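Local coordinates for glycosyl hydrolase family 88 (Pedobacter heparinus, PDB 3WIW), which acts as an unsaturated glucuronyl hydrolase specific for heparin, with an alpha6/alpha6-barrel fold, at residues Met120-Tyr125 against Lys139-Gly144; Val171-Leu176 against Tyr214-Val219; His218-Asp223 against Leu230-His235. All blocks are in the same frame, centred on the assembly; numbering follows the deposited sequence.

Contact 1: Met120-Tyr125 against Lys139-Gly144; sequences MLYCSY and KPLENG
Behind the side on which L121 and Y125 meet P140 and L141, the hydroxyl S124 OG donates to M120 O at 2.7 Å. It arrives in the carbonyl plane, on a lone pair, and gives that oxygen a side-chain partner where the helix opens into a wider, pi-type turn. S124 N makes a weak bond to L121 O instead. The side chains that meet are apolar, and the methyls of L141 also pack on backbone carbonyls. P140 lies over one face of the Y125 ring, its CB 4.2 Å from the ring centroid and 28° off the normal, a CH-pi contact, while CG reaches the ring at CE2 (3.7 Å). L141 packs on the backbone side of Y125: its CD2 is 3.7 Å from Y125 CB and its CD1 3.7 Å from Y125 O. The same CD2 points at the edge of the Y122 ring. With CG of L141 anti to the carbonyl carbon (chi1 -74°), both methyls are carried over to the other helix. With an alanine here, Y125 CB and the Y122 edge would probably lose their packing partner, and a gap would open between the helices. In return L121 CD1 rests on G144 CA at 3.8 Å, and a side chain modelled on that glycine would collide with the methyl. The hydroxyl of Y181, from helix 175-188, bonds to L141 O, and its ring meets that of Y122. The axes of 120-125 and 139-144 come within 10.1 Å at 160°, a nearly antiparallel packing, as expected of neighbouring helices in an alpha6/alpha6-barrel.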
ATOM      1  N   MET A 120      -4.455  -1.879   8.302  1.00  9.51           N
ATOM      2  CA  MET A 120      -5.804  -1.839   8.870  1.00  9.46           C
ATOM      3  C   MET A 120      -6.057  -0.634   9.769  1.00  9.34           C
ATOM      4  O   MET A 120      -7.057   0.053   9.590  1.00 10.41           O
ATOM      5  CB  MET A 120      -6.071  -3.127   9.652  1.00  9.73           C
ATOM      6  CG  MET A 120      -6.031  -4.367   8.738  1.00 10.90           C
ATOM      7  SD  MET A 120      -5.849  -5.929   9.630  1.00 12.43           S
ATOM      8  CE  MET A 120      -7.506  -6.146  10.169  1.00 10.99           C
ATOM      9  N   LEU A 121      -5.168  -0.407  10.742  1.00  9.88           N
ATOM     10  CA  LEU A 121      -5.296   0.723  11.675  1.00 10.41           C
ATOM     11  C   LEU A 121      -4.524   1.951  11.241  1.00  9.94           C
ATOM     12  O   LEU A 121      -5.005   3.062  11.389  1.00 10.95           O
ATOM     13  CB  LEU A 121      -4.809   0.336  13.065  1.00 11.44           C
ATOM     14  CG  LEU A 121      -5.750  -0.546  13.864  1.00 12.94           C
ATOM     15  CD1 LEU A 121      -5.044  -1.078  15.108  1.00 13.76           C
ATOM     16  CD2 LEU A 121      -6.958   0.261  14.304  1.00 14.37           C
ATOM     17  N   TYR A 122      -3.299   1.788  10.753  1.00  9.41           N
ATOM     18  CA  TYR A 122      -2.549   2.996  10.436  1.00  9.59           C
ATOM     19  C   TYR A 122      -3.121   3.736   9.206  1.00  9.24           C
ATOM     20  O   TYR A 122      -3.138   4.973   9.176  1.00 10.97           O
ATOM     21  CB  TYR A 122      -1.049   2.719  10.316  1.00  9.64           C
ATOM     22  CG  TYR A 122      -0.221   3.986  10.375  1.00 10.27           C
ATOM     23  CD1 TYR A 122      -0.173   4.751  11.541  1.00 10.85           C
ATOM     24  CD2 TYR A 122       0.507   4.418   9.263  1.00 10.44           C
ATOM     25  CE1 TYR A 122       0.585   5.922  11.590  1.00 11.71           C
ATOM     26  CE2 TYR A 122       1.254   5.591   9.284  1.00 10.34           C
ATOM     27  CZ  TYR A 122       1.306   6.329  10.476  1.00 11.80           C
ATOM     28  OH  TYR A 122       2.050   7.499  10.550  1.00 14.06           O
ATOM     29  N   CYS A 123      -3.624   3.021   8.191  1.00  9.70           N
ATOM     30  CA  CYS A 123      -4.298   3.697   7.084  1.00 10.40           C
ATOM     31  C   CYS A 123      -5.592   4.388   7.475  1.00 10.36           C
ATOM     32  O   CYS A 123      -6.005   5.325   6.806  1.00 10.76           O
ATOM     33  CB  CYS A 123      -4.581   2.733   5.923  1.00 10.44           C
ATOM     34  SG  CYS A 123      -3.106   2.006   5.171  1.00 11.20           S
ATOM     35  N   SER A 124      -6.230   3.927   8.547  1.00  9.90           N
ATOM     36  CA  SER A 124      -7.524   4.476   8.931  1.00  9.89           C
ATOM     37  C   SER A 124      -7.347   5.461  10.081  1.00  9.95           C
ATOM     38  O   SER A 124      -7.300   6.681   9.861  1.00 11.20           O
ATOM     39  CB  SER A 124      -8.503   3.333   9.258  1.00 10.44           C
ATOM     40  OG  SER A 124      -7.982   2.491  10.268  1.00 11.34           O
ATOM     41  N   TYR A 125      -7.188   4.926  11.291  1.00 10.36           N
ATOM     42  CA  TYR A 125      -6.915   5.730  12.482  1.00 10.69           C
ATOM     43  C   TYR A 125      -5.654   6.577  12.338  1.00 10.88           C
ATOM     44  O   TYR A 125      -5.618   7.705  12.832  1.00 11.23           O
ATOM     45  CB  TYR A 125      -6.759   4.850  13.729  1.00 11.79           C
ATOM     46  CG  TYR A 125      -8.062   4.411  14.342  1.00 11.78           C
ATOM     47  CD1 TYR A 125      -8.808   3.378  13.780  1.00 12.25           C
ATOM     48  CD2 TYR A 125      -8.571   5.044  15.477  1.00 13.05           C
ATOM     49  CE1 TYR A 125     -10.009   2.987  14.333  1.00 13.26           C
ATOM     50  CE2 TYR A 125      -9.768   4.649  16.034  1.00 13.86           C
ATOM     51  CZ  TYR A 125     -10.480   3.616  15.471  1.00 12.89           C
ATOM     52  OH  TYR A 125     -11.681   3.229  16.037  1.00 13.77           O
ATOM     53  N   LYS A 139      -5.720   6.219  21.483  1.00 15.64           N
ATOM     54  CA  LYS A 139      -5.568   4.973  22.226  1.00 16.48           C
ATOM     55  C   LYS A 139      -5.641   3.708  21.335  1.00 14.84           C
ATOM     56  O   LYS A 139      -4.844   2.790  21.521  1.00 13.71           O
ATOM     57  CB  LYS A 139      -6.527   4.887  23.425  1.00 19.35           C
ATOM     58  CG  LYS A 139      -6.204   3.738  24.388  1.00 22.05           C
ATOM     59  CD  LYS A 139      -4.809   3.907  24.992  1.00 25.25           C
ATOM     60  CE  LYS A 139      -4.482   2.855  26.040  1.00 29.58           C
ATOM     61  NZ  LYS A 139      -3.214   3.192  26.746  1.00 31.64           N
ATOM     62  N   PRO A 140      -6.585   3.651  20.375  1.00 13.76           N
ATOM     63  CA  PRO A 140      -6.578   2.482  19.497  1.00 13.60           C
ATOM     64  C   PRO A 140      -5.252   2.354  18.735  1.00 12.41           C
ATOM     65  O   PRO A 140      -4.751   1.243  18.544  1.00 12.48           O
ATOM     66  CB  PRO A 140      -7.768   2.768  18.566  1.00 13.71           C
ATOM     67  CG  PRO A 140      -8.720   3.550  19.436  1.00 15.73           C
ATOM     68  CD  PRO A 140      -7.797   4.473  20.166  1.00 14.93           C
ATOM     69  N   LEU A 141      -4.675   3.473  18.320  1.00 11.79           N
ATOM     70  CA  LEU A 141      -3.358   3.431  17.684  1.00 10.84           C
ATOM     71  C   LEU A 141      -2.278   2.891  18.614  1.00 11.22           C
ATOM     72  O   LEU A 141      -1.428   2.103  18.186  1.00 11.78           O
ATOM     73  CB  LEU A 141      -2.960   4.792  17.142  1.00 11.54           C
ATOM     74  CG  LEU A 141      -3.683   5.212  15.870  1.00 11.63           C
ATOM     75  CD1 LEU A 141      -3.463   6.706  15.619  1.00 12.17           C
ATOM     76  CD2 LEU A 141      -3.198   4.398  14.654  1.00 12.45           C
ATOM     77  N   GLU A 142      -2.289   3.320  19.869  1.00 12.84           N
ATOM     78  CA  GLU A 142      -1.292   2.847  20.809  1.00 13.11           C
ATOM     79  C   GLU A 142      -1.448   1.355  21.066  1.00 12.92           C
ATOM     80  O   GLU A 142      -0.465   0.617  21.055  1.00 13.90           O
ATOM     81  CB  GLU A 142      -1.394   3.633  22.100  1.00 15.09           C
ATOM     82  CG  GLU A 142      -0.257   3.353  23.067  1.00 17.50           C
ATOM     83  CD  GLU A 142      -0.382   4.114  24.373  1.00 21.25           C
ATOM     84  OE1 GLU A 142      -1.462   4.686  24.634  1.00 22.29           O
ATOM     85  OE2 GLU A 142       0.603   4.136  25.139  1.00 23.70           O
ATOM     86  N   ASN A 143      -2.683   0.900  21.273  1.00 13.00           N
ATOM     87  CA  ASN A 143      -2.915  -0.524  21.511  1.00 12.61           C
ATOM     88  C   ASN A 143      -2.501  -1.363  20.299  1.00 12.33           C
ATOM     89  O   ASN A 143      -1.874  -2.407  20.452  1.00 13.00           O
ATOM     90  CB  ASN A 143      -4.374  -0.800  21.870  1.00 13.97           C
ATOM     91  CG  ASN A 143      -4.716  -0.371  23.273  1.00 16.67           C
ATOM     92  OD1 ASN A 143      -3.843  -0.277  24.140  1.00 19.46           O
ATOM     93  ND2 ASN A 143      -5.986  -0.088  23.503  1.00 18.57           N
ATOM     94  N   GLY A 144      -2.848  -0.910  19.090  1.00 11.04           N
ATOM     95  CA  GLY A 144      -2.488  -1.625  17.872  1.00 11.56           C
ATOM     96  C   GLY A 144      -0.986  -1.732  17.722  1.00 10.92           C
ATOM     97  O   GLY A 144      -0.466  -2.767  17.299  1.00 11.68           O
TER

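Contact 2: Val171-Leu176 against Tyr214-Val219; sequences VIIDNL and YSSYHV
One ring nitrogen, H218 NE2, faces two oxygens at once: it donates to D174 OD1 at 3.0 Å and makes a weak bond to a water that in turn donates to D174 OD2. This is a His-carboxylate hydrogen bond, closed by the water into a small ring. D174 is the predicted proton donor, so H218 probably acts as a second-shell residue that positions it. OD1 uses its syn lone pair, yet the bond is bent (131° at the hydrogen), and the carboxylate and imidazole planes are 20° apart. On the far side of the imidazole, ND1 is held by the backbone N of Q236, and W244 stacks on the ring, which fixes its rotation. The backbone repeats the link: H218 O accepts I173 N at 2.9 Å, and H209 NE2 bonds to the same oxygen. I172 and V219 form an antiparallel non-hydrogen-bonded pair whose side chains meet at CG2 on each. The type I turn that begins at I172 itself and ends at N175 swings D174 round to the histidine. I173, with CG1 anti to its own N (chi1 -166°), runs along the loop until its CD1 touches S216 CB at 3.9 Å.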
ATOM      1  N   VAL A 171       7.666 -14.488   6.579  1.00 10.47           N
ATOM      2  CA  VAL A 171       7.705 -13.025   6.452  1.00  9.40           C
ATOM      3  C   VAL A 171       7.473 -12.685   4.986  1.00  9.11           C
ATOM      4  O   VAL A 171       8.181 -13.184   4.099  1.00 10.57           O
ATOM      5  CB  VAL A 171       9.076 -12.467   6.906  1.00 10.25           C
ATOM      6  CG1 VAL A 171       9.111 -10.933   6.756  1.00 10.72           C
ATOM      7  CG2 VAL A 171       9.345 -12.856   8.352  1.00 11.22           C
ATOM      8  N   ILE A 172       6.459 -11.880   4.711  1.00  9.86           N
ATOM      9  CA  ILE A 172       6.159 -11.513   3.332  1.00  9.00           C
ATOM     10  C   ILE A 172       6.663 -10.109   3.013  1.00  8.36           C
ATOM     11  O   ILE A 172       6.816  -9.285   3.914  1.00  9.76           O
ATOM     12  CB  ILE A 172       4.648 -11.671   3.002  1.00  9.81           C
ATOM     13  CG1 ILE A 172       3.743 -10.636   3.711  1.00  9.32           C
ATOM     14  CG2 ILE A 172       4.207 -13.089   3.335  1.00 11.67           C
ATOM     15  CD1 ILE A 172       2.239 -10.875   3.437  1.00  9.82           C
ATOM     16  N   ILE A 173       6.924  -9.842   1.739  1.00  8.40           N
ATOM     17  CA  ILE A 173       7.435  -8.547   1.324  1.00  8.50           C
ATOM     18  C   ILE A 173       6.454  -7.419   1.732  1.00  8.64           C
ATOM     19  O   ILE A 173       6.886  -6.294   2.072  1.00  9.64           O
ATOM     20  CB  ILE A 173       7.753  -8.550  -0.201  1.00  9.21           C
ATOM     21  CG1 ILE A 173       8.601  -7.342  -0.583  1.00 10.11           C
ATOM     22  CG2 ILE A 173       6.465  -8.572  -1.057  1.00  9.56           C
ATOM     23  CD1 ILE A 173      10.063  -7.411  -0.099  1.00 11.29           C
ATOM     24  N   ASP A 174       5.148  -7.716   1.697  1.00  8.86           N
ATOM     25  CA  ASP A 174       4.110  -6.731   2.041  1.00  8.69           C
ATOM     26  C   ASP A 174       4.312  -6.178   3.467  1.00  8.62           C
ATOM     27  O   ASP A 174       3.862  -5.071   3.780  1.00  9.17           O
ATOM     28  CB  ASP A 174       2.694  -7.323   1.967  1.00  8.78           C
ATOM     29  CG  ASP A 174       2.485  -8.359   0.850  1.00  9.60           C
ATOM     30  OD1 ASP A 174       3.345  -9.239   0.605  1.00  9.67           O
ATOM     31  OD2 ASP A 174       1.374  -8.344   0.285  1.00 10.34           O
ATOM     32  N   ASN A 175       4.961  -6.959   4.333  1.00  8.49           N
ATOM     33  CA  ASN A 175       5.181  -6.588   5.737  1.00  8.67           C
ATOM     34  C   ASN A 175       6.010  -5.290   5.823  1.00  8.37           C
ATOM     35  O   ASN A 175       5.907  -4.575   6.827  1.00  9.52           O
ATOM     36  CB  ASN A 175       5.848  -7.770   6.465  1.00  9.38           C
ATOM     37  CG  ASN A 175       5.642  -7.806   7.995  1.00  9.27           C
ATOM     38  OD1 ASN A 175       5.488  -8.912   8.554  1.00  9.93           O
ATOM     39  ND2 ASN A 175       5.666  -6.651   8.672  1.00  9.75           N
ATOM     40  N   LEU A 176       6.808  -4.966   4.797  1.00  8.36           N
ATOM     41  CA  LEU A 176       7.504  -3.665   4.802  1.00  8.46           C
ATOM     42  C   LEU A 176       6.530  -2.503   5.000  1.00  8.16           C
ATOM     43  O   LEU A 176       6.865  -1.498   5.637  1.00  9.94           O
ATOM     44  CB  LEU A 176       8.327  -3.441   3.528  1.00  9.73           C
ATOM     45  CG  LEU A 176       9.557  -4.343   3.390  1.00  9.95           C
ATOM     46  CD1 LEU A 176      10.000  -4.317   1.929  1.00 10.78           C
ATOM     47  CD2 LEU A 176      10.688  -3.894   4.320  1.00 11.70           C
ATOM     48  N   TYR A 214      17.918  -7.360  -7.695  1.00 12.89           N
ATOM     49  CA  TYR A 214      17.036  -6.481  -6.907  1.00 11.81           C
ATOM     50  C   TYR A 214      15.550  -6.765  -7.072  1.00 11.63           C
ATOM     51  O   TYR A 214      14.720  -6.042  -6.519  1.00 12.20           O
ATOM     52  CB  TYR A 214      17.329  -4.990  -7.112  1.00 11.82           C
ATOM     53  CG  TYR A 214      18.719  -4.594  -6.701  1.00 12.87           C
ATOM     54  CD1 TYR A 214      19.033  -4.374  -5.365  1.00 14.39           C
ATOM     55  CD2 TYR A 214      19.718  -4.432  -7.656  1.00 13.45           C
ATOM     56  CE1 TYR A 214      20.329  -4.004  -4.982  1.00 15.35           C
ATOM     57  CE2 TYR A 214      21.005  -4.081  -7.294  1.00 14.15           C
ATOM     58  CZ  TYR A 214      21.314  -3.855  -5.957  1.00 14.07           C
ATOM     59  OH  TYR A 214      22.604  -3.483  -5.622  1.00 16.04           O
ATOM     60  N   SER A 215      15.193  -7.826  -7.791  1.00 11.35           N
ATOM     61  CA  SER A 215      13.836  -8.362  -7.666  1.00 10.54           C
ATOM     62  C   SER A 215      13.643  -8.952  -6.271  1.00 10.45           C
ATOM     63  O   SER A 215      14.605  -9.343  -5.600  1.00 11.39           O
ATOM     64  CB  SER A 215      13.558  -9.427  -8.729  1.00 11.96           C
ATOM     65  OG  SER A 215      14.362 -10.584  -8.568  1.00 12.38           O
ATOM     66  N   SER A 216      12.394  -9.026  -5.841  1.00 10.43           N
ATOM     67  CA  SER A 216      12.115  -9.601  -4.540  1.00 10.88           C
ATOM     68  C   SER A 216      11.335 -10.916  -4.640  1.00 10.38           C
ATOM     69  O   SER A 216      10.497 -11.087  -5.545  1.00 10.53           O
ATOM     70  CB  SER A 216      11.355  -8.606  -3.634  1.00 11.68           C
ATOM     71  OG  SER A 216      10.190  -8.094  -4.281  1.00 12.71           O
ATOM     72  N   TYR A 217      11.593 -11.810  -3.674  1.00 10.31           N
ATOM     73  CA  TYR A 217      10.717 -12.936  -3.357  1.00 10.80           C
ATOM     74  C   TYR A 217       9.441 -12.433  -2.695  1.00  9.33           C
ATOM     75  O   TYR A 217       9.380 -11.299  -2.180  1.00 10.33           O
ATOM     76  CB  TYR A 217      11.401 -13.862  -2.332  1.00 11.91           C
ATOM     77  CG  TYR A 217      12.605 -14.596  -2.875  1.00 11.68           C
ATOM     78  CD1 TYR A 217      12.444 -15.748  -3.643  1.00 12.89           C
ATOM     79  CD2 TYR A 217      13.901 -14.143  -2.635  1.00 12.07           C
ATOM     80  CE1 TYR A 217      13.520 -16.419  -4.152  1.00 13.56           C
ATOM     81  CE2 TYR A 217      14.995 -14.809  -3.135  1.00 13.53           C
ATOM     82  CZ  TYR A 217      14.799 -15.950  -3.895  1.00 14.30           C
ATOM     83  OH  TYR A 217      15.855 -16.635  -4.407  1.00 16.21           O
ATOM     84  N   HIS A 218       8.429 -13.290  -2.630  1.00  9.45           N
ATOM     85  CA  HIS A 218       7.254 -12.935  -1.849  1.00  9.44           C
ATOM     86  C   HIS A 218       7.462 -13.308  -0.375  1.00  9.52           C
ATOM     87  O   HIS A 218       7.351 -12.446   0.502  1.00  9.83           O
ATOM     88  CB  HIS A 218       5.982 -13.570  -2.432  1.00  9.93           C
ATOM     89  CG  HIS A 218       4.726 -12.959  -1.895  1.00  9.79           C
ATOM     90  ND1 HIS A 218       3.472 -13.263  -2.378  1.00 10.57           N
ATOM     91  CD2 HIS A 218       4.541 -12.059  -0.896  1.00 10.60           C
ATOM     92  CE1 HIS A 218       2.568 -12.570  -1.710  1.00 11.82           C
ATOM     93  NE2 HIS A 218       3.194 -11.836  -0.803  1.00 10.62           N
ATOM     94  N   VAL A 219       7.755 -14.585  -0.102  1.00  9.79           N
ATOM     95  CA  VAL A 219       7.851 -15.113   1.252  1.00 10.74           C
ATOM     96  C   VAL A 219       9.249 -15.612   1.542  1.00 11.05           C
ATOM     97  O   VAL A 219       9.815 -16.400   0.782  1.00 13.17           O
ATOM     98  CB  VAL A 219       6.894 -16.310   1.439  1.00 11.89           C
ATOM     99  CG1 VAL A 219       6.870 -16.802   2.891  1.00 13.09           C
ATOM    100  CG2 VAL A 219       5.521 -15.914   1.039  1.00 12.32           C
TER
HETATM  101  O   HOH W   1       0.541 -10.985  -0.079  1.00 16.71           O

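Contact 3: His218-Asp223 against Leu230-His235; sequences HVISYD and LQRETH
The H235 ring turns an edge toward the face of the H218 ring, an offset edge-to-face pair with centroids 5.9 Å apart and planes at 64°. T234 OG1 lies at the edge of the H218 ring, near its plane, though its hydrogen-bond partner is the backbone N of G237. H235 CB comes up against H218 ND1 at 3.4 Å; CG of H235 stands anti to its N (chi1 -175°), which carries the ring out past H218. Its NE2 then bonds to a sulfonate oxygen of a buffer molecule, probably picked up from the crystallisation liquor. At the other end the Y222 ring has I220 CG2 over one face, toward the rim. V219 and E233 form a hydrogen-bonded pair, V219 N to E233 O at 2.8 Å and E233 N to V219 O at 2.9 Å, both nearly straight. On the V219 face, CG2 of the valine also reaches H235 CB at 3.8 Å. I220 and R232 form the non-hydrogen-bonded pair on the other face, where I220 CD1 rests against R232 CG at 3.7 Å. Beyond them S221 O takes L230 N at 2.7 Å and more weakly Q231 N, so two residues sit opposite one: a classic beta bulge. L230 uses its CD1 to cover the backbone at D223 N. Altogether this is an antiparallel beta hairpin, bulged toward its turn, whose other end runs into T234, a predicted substrate-binding residue, and so into the active-site region.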
ATOM      1  N   HIS A 218       8.429 -13.290  -2.630  1.00  9.45           N
ATOM      2  CA  HIS A 218       7.254 -12.935  -1.849  1.00  9.44           C
ATOM      3  C   HIS A 218       7.462 -13.308  -0.375  1.00  9.52           C
ATOM      4  O   HIS A 218       7.351 -12.446   0.502  1.00  9.83           O
ATOM      5  CB  HIS A 218       5.982 -13.570  -2.432  1.00  9.93           C
ATOM      6  CG  HIS A 218       4.726 -12.959  -1.895  1.00  9.79           C
ATOM      7  ND1 HIS A 218       3.472 -13.263  -2.378  1.00 10.57           N
ATOM      8  CD2 HIS A 218       4.541 -12.059  -0.896  1.00 10.60           C
ATOM      9  CE1 HIS A 218       2.568 -12.570  -1.710  1.00 11.82           C
ATOM     10  NE2 HIS A 218       3.194 -11.836  -0.803  1.00 10.62           N
ATOM     11  N   VAL A 219       7.755 -14.585  -0.102  1.00  9.79           N
ATOM     12  CA  VAL A 219       7.851 -15.113   1.252  1.00 10.74           C
ATOM     13  C   VAL A 219       9.249 -15.612   1.542  1.00 11.05           C
ATOM     14  O   VAL A 219       9.815 -16.400   0.782  1.00 13.17           O
ATOM     15  CB  VAL A 219       6.894 -16.310   1.439  1.00 11.89           C
ATOM     16  CG1 VAL A 219       6.870 -16.802   2.891  1.00 13.09           C
ATOM     17  CG2 VAL A 219       5.521 -15.914   1.039  1.00 12.32           C
ATOM     18  N   ILE A 220       9.803 -15.156   2.651  1.00 10.61           N
ATOM     19  CA  ILE A 220      10.964 -15.807   3.250  1.00 11.95           C
ATOM     20  C   ILE A 220      10.501 -16.464   4.545  1.00 12.15           C
ATOM     21  O   ILE A 220       9.847 -15.827   5.382  1.00 12.97           O
ATOM     22  CB  ILE A 220      12.089 -14.787   3.546  1.00 12.53           C
ATOM     23  CG1 ILE A 220      12.503 -14.055   2.251  1.00 11.91           C
ATOM     24  CG2 ILE A 220      13.297 -15.468   4.201  1.00 13.05           C
ATOM     25  CD1 ILE A 220      13.138 -14.944   1.198  1.00 12.82           C
ATOM     26  N   SER A 221      10.829 -17.743   4.697  0.59 13.06           N
ATOM     27  CA  SER A 221      10.550 -18.467   5.928  0.59 15.14           C
ATOM     28  C   SER A 221      11.826 -18.611   6.734  0.59 14.56           C
ATOM     29  O   SER A 221      12.871 -19.010   6.201  0.59 15.14           O
ATOM     30  CB  SER A 221       9.970 -19.847   5.649  0.59 18.49           C
ATOM     31  OG  SER A 221       9.608 -20.452   6.875  0.59 21.69           O
ATOM     32  N   TYR A 222      11.739 -18.304   8.025  1.00 14.34           N
ATOM     33  CA  TYR A 222      12.903 -18.335   8.901  1.00 14.84           C
ATOM     34  C   TYR A 222      12.813 -19.398   9.982  1.00 14.80           C
ATOM     35  O   TYR A 222      11.717 -19.840  10.345  1.00 16.04           O
ATOM     36  CB  TYR A 222      13.015 -16.985   9.599  1.00 15.64           C
ATOM     37  CG  TYR A 222      13.370 -15.812   8.711  1.00 13.74           C
ATOM     38  CD1 TYR A 222      14.704 -15.483   8.468  1.00 14.12           C
ATOM     39  CD2 TYR A 222      12.382 -15.002   8.158  1.00 13.53           C
ATOM     40  CE1 TYR A 222      15.043 -14.376   7.696  1.00 13.14           C
ATOM     41  CE2 TYR A 222      12.714 -13.900   7.357  1.00 12.90           C
ATOM     42  CZ  TYR A 222      14.052 -13.595   7.139  1.00 12.10           C
ATOM     43  OH  TYR A 222      14.403 -12.504   6.360  1.00 13.22           O
ATOM     44  N   ASP A 223      13.968 -19.761  10.531  1.00 16.20           N
ATOM     45  CA  ASP A 223      14.040 -20.590  11.717  1.00 18.26           C
ATOM     46  C   ASP A 223      13.864 -19.661  12.902  1.00 19.46           C
ATOM     47  O   ASP A 223      14.613 -18.689  13.053  1.00 18.51           O
ATOM     48  CB  ASP A 223      15.418 -21.244  11.781  1.00 20.40           C
ATOM     49  CG  ASP A 223      15.556 -22.226  12.924  1.00 23.50           C
ATOM     50  OD1 ASP A 223      15.588 -21.800  14.102  1.00 23.11           O
ATOM     51  OD2 ASP A 223      15.674 -23.430  12.636  1.00 27.33           O
ATOM     52  N   LEU A 230      15.129 -20.507   5.904  1.00 16.43           N
ATOM     53  CA  LEU A 230      14.817 -21.894   5.559  1.00 18.52           C
ATOM     54  C   LEU A 230      14.270 -22.048   4.135  1.00 18.71           C
ATOM     55  O   LEU A 230      14.622 -22.994   3.430  1.00 21.56           O
ATOM     56  CB  LEU A 230      13.826 -22.484   6.555  1.00 19.92           C
ATOM     57  CG  LEU A 230      14.307 -22.534   7.998  1.00 21.04           C
ATOM     58  CD1 LEU A 230      13.162 -23.013   8.863  1.00 22.43           C
ATOM     59  CD2 LEU A 230      15.538 -23.455   8.138  1.00 21.27           C
ATOM     60  N   GLN A 231      13.397 -21.138   3.713  0.61 17.38           N
ATOM     61  CA  GLN A 231      12.802 -21.226   2.383  0.61 17.79           C
ATOM     62  C   GLN A 231      12.626 -19.845   1.785  0.61 15.37           C
ATOM     63  O   GLN A 231      12.453 -18.863   2.506  0.61 14.30           O
ATOM     64  CB  GLN A 231      11.439 -21.939   2.418  0.61 21.12           C
ATOM     65  CG  GLN A 231      11.423 -23.333   3.050  0.61 24.21           C
ATOM     66  CD  GLN A 231      12.106 -24.391   2.196  0.61 26.79           C
ATOM     67  OE1 GLN A 231      12.392 -24.173   1.020  0.61 28.02           O
ATOM     68  NE2 GLN A 231      12.371 -25.548   2.793  0.61 28.03           N
ATOM     69  N   ARG A 232      12.640 -19.795   0.450  1.00 15.06           N
ATOM     70  CA  ARG A 232      12.423 -18.560  -0.315  1.00 14.82           C
ATOM     71  C   ARG A 232      11.411 -18.927  -1.389  1.00 14.37           C
ATOM     72  O   ARG A 232      11.688 -19.720  -2.280  1.00 16.23           O
ATOM     73  CB  ARG A 232      13.718 -18.042  -0.956  1.00 14.76           C
ATOM     74  CG  ARG A 232      14.905 -17.900  -0.021  1.00 16.47           C
ATOM     75  CD  ARG A 232      16.199 -17.614  -0.777  1.00 17.82           C
ATOM     76  NE  ARG A 232      17.307 -17.431   0.151  1.00 20.33           N
ATOM     77  CZ  ARG A 232      17.987 -18.425   0.695  1.00 24.28           C
ATOM     78  NH1 ARG A 232      18.973 -18.159   1.542  1.00 25.85           N
ATOM     79  NH2 ARG A 232      17.671 -19.679   0.399  1.00 25.99           N
ATOM     80  N   GLU A 233      10.220 -18.355  -1.319  0.64 13.15           N
ATOM     81  CA  GLU A 233       9.140 -18.833  -2.173  0.64 13.32           C
ATOM     82  C   GLU A 233       8.084 -17.784  -2.460  0.64 10.41           C
ATOM     83  O   GLU A 233       8.031 -16.739  -1.817  0.64  9.44           O
ATOM     84  CB  GLU A 233       8.500 -20.057  -1.534  0.64 16.89           C
ATOM     85  CG  GLU A 233       7.778 -19.744  -0.235  0.64 20.85           C
ATOM     86  CD  GLU A 233       7.285 -20.986   0.484  0.64 25.22           C
ATOM     87  OE1 GLU A 233       6.209 -20.909   1.128  0.64 26.66           O
ATOM     88  OE2 GLU A 233       7.980 -22.026   0.418  0.64 26.83           O
ATOM     89  N   THR A 234       7.260 -18.042  -3.467  1.00 10.60           N
ATOM     90  CA  THR A 234       6.175 -17.125  -3.772  1.00 10.20           C
ATOM     91  C   THR A 234       4.931 -17.457  -2.946  1.00 11.17           C
ATOM     92  O   THR A 234       4.801 -18.536  -2.364  1.00 14.38           O
ATOM     93  CB  THR A 234       5.837 -17.095  -5.271  1.00 11.47           C
ATOM     94  OG1 THR A 234       5.050 -15.922  -5.509  1.00 10.76           O
ATOM     95  CG2 THR A 234       5.054 -18.347  -5.709  1.00 11.75           C
ATOM     96  N   HIS A 235       4.000 -16.524  -2.922  1.00 10.70           N
ATOM     97  CA  HIS A 235       2.655 -16.813  -2.475  1.00 11.52           C
ATOM     98  C   HIS A 235       1.668 -16.328  -3.533  1.00 11.13           C
ATOM     99  O   HIS A 235       0.838 -17.102  -3.993  1.00 13.12           O
ATOM    100  CB  HIS A 235       2.382 -16.212  -1.093  1.00 14.42           C
ATOM    101  CG  HIS A 235       1.049 -16.581  -0.541  1.00 18.98           C
ATOM    102  ND1 HIS A 235       0.739 -17.865  -0.145  1.00 22.82           N
ATOM    103  CD2 HIS A 235      -0.054 -15.832  -0.302  1.00 21.16           C
ATOM    104  CE1 HIS A 235      -0.502 -17.892   0.306  1.00 24.01           C
ATOM    105  NE2 HIS A 235      -1.006 -16.673   0.213  1.00 23.58           N
TER

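In the fold
From the N terminus the chain closes contact 1 across 13 intervening residues, mostly the ends of helices 117-132 and 138-150 and the turn joining them. Contact 2 then closes a longer excursion: strand 170-172 leads into helices 175-188 and 192-208 before 214-219 returns to it. Contact 3 follows as a hairpin, beginning where contact 2 ends and sharing H218 and V219 with it; none encloses another. Contacts 2 and 3 lie about 9 Å apart between centres and build one three-stranded antiparallel sheet with 219-222 in the middle. The centre of contact 1, in the helical body, lies about 23 Å from that of contact 2, with helix 175-188 running between the two regions.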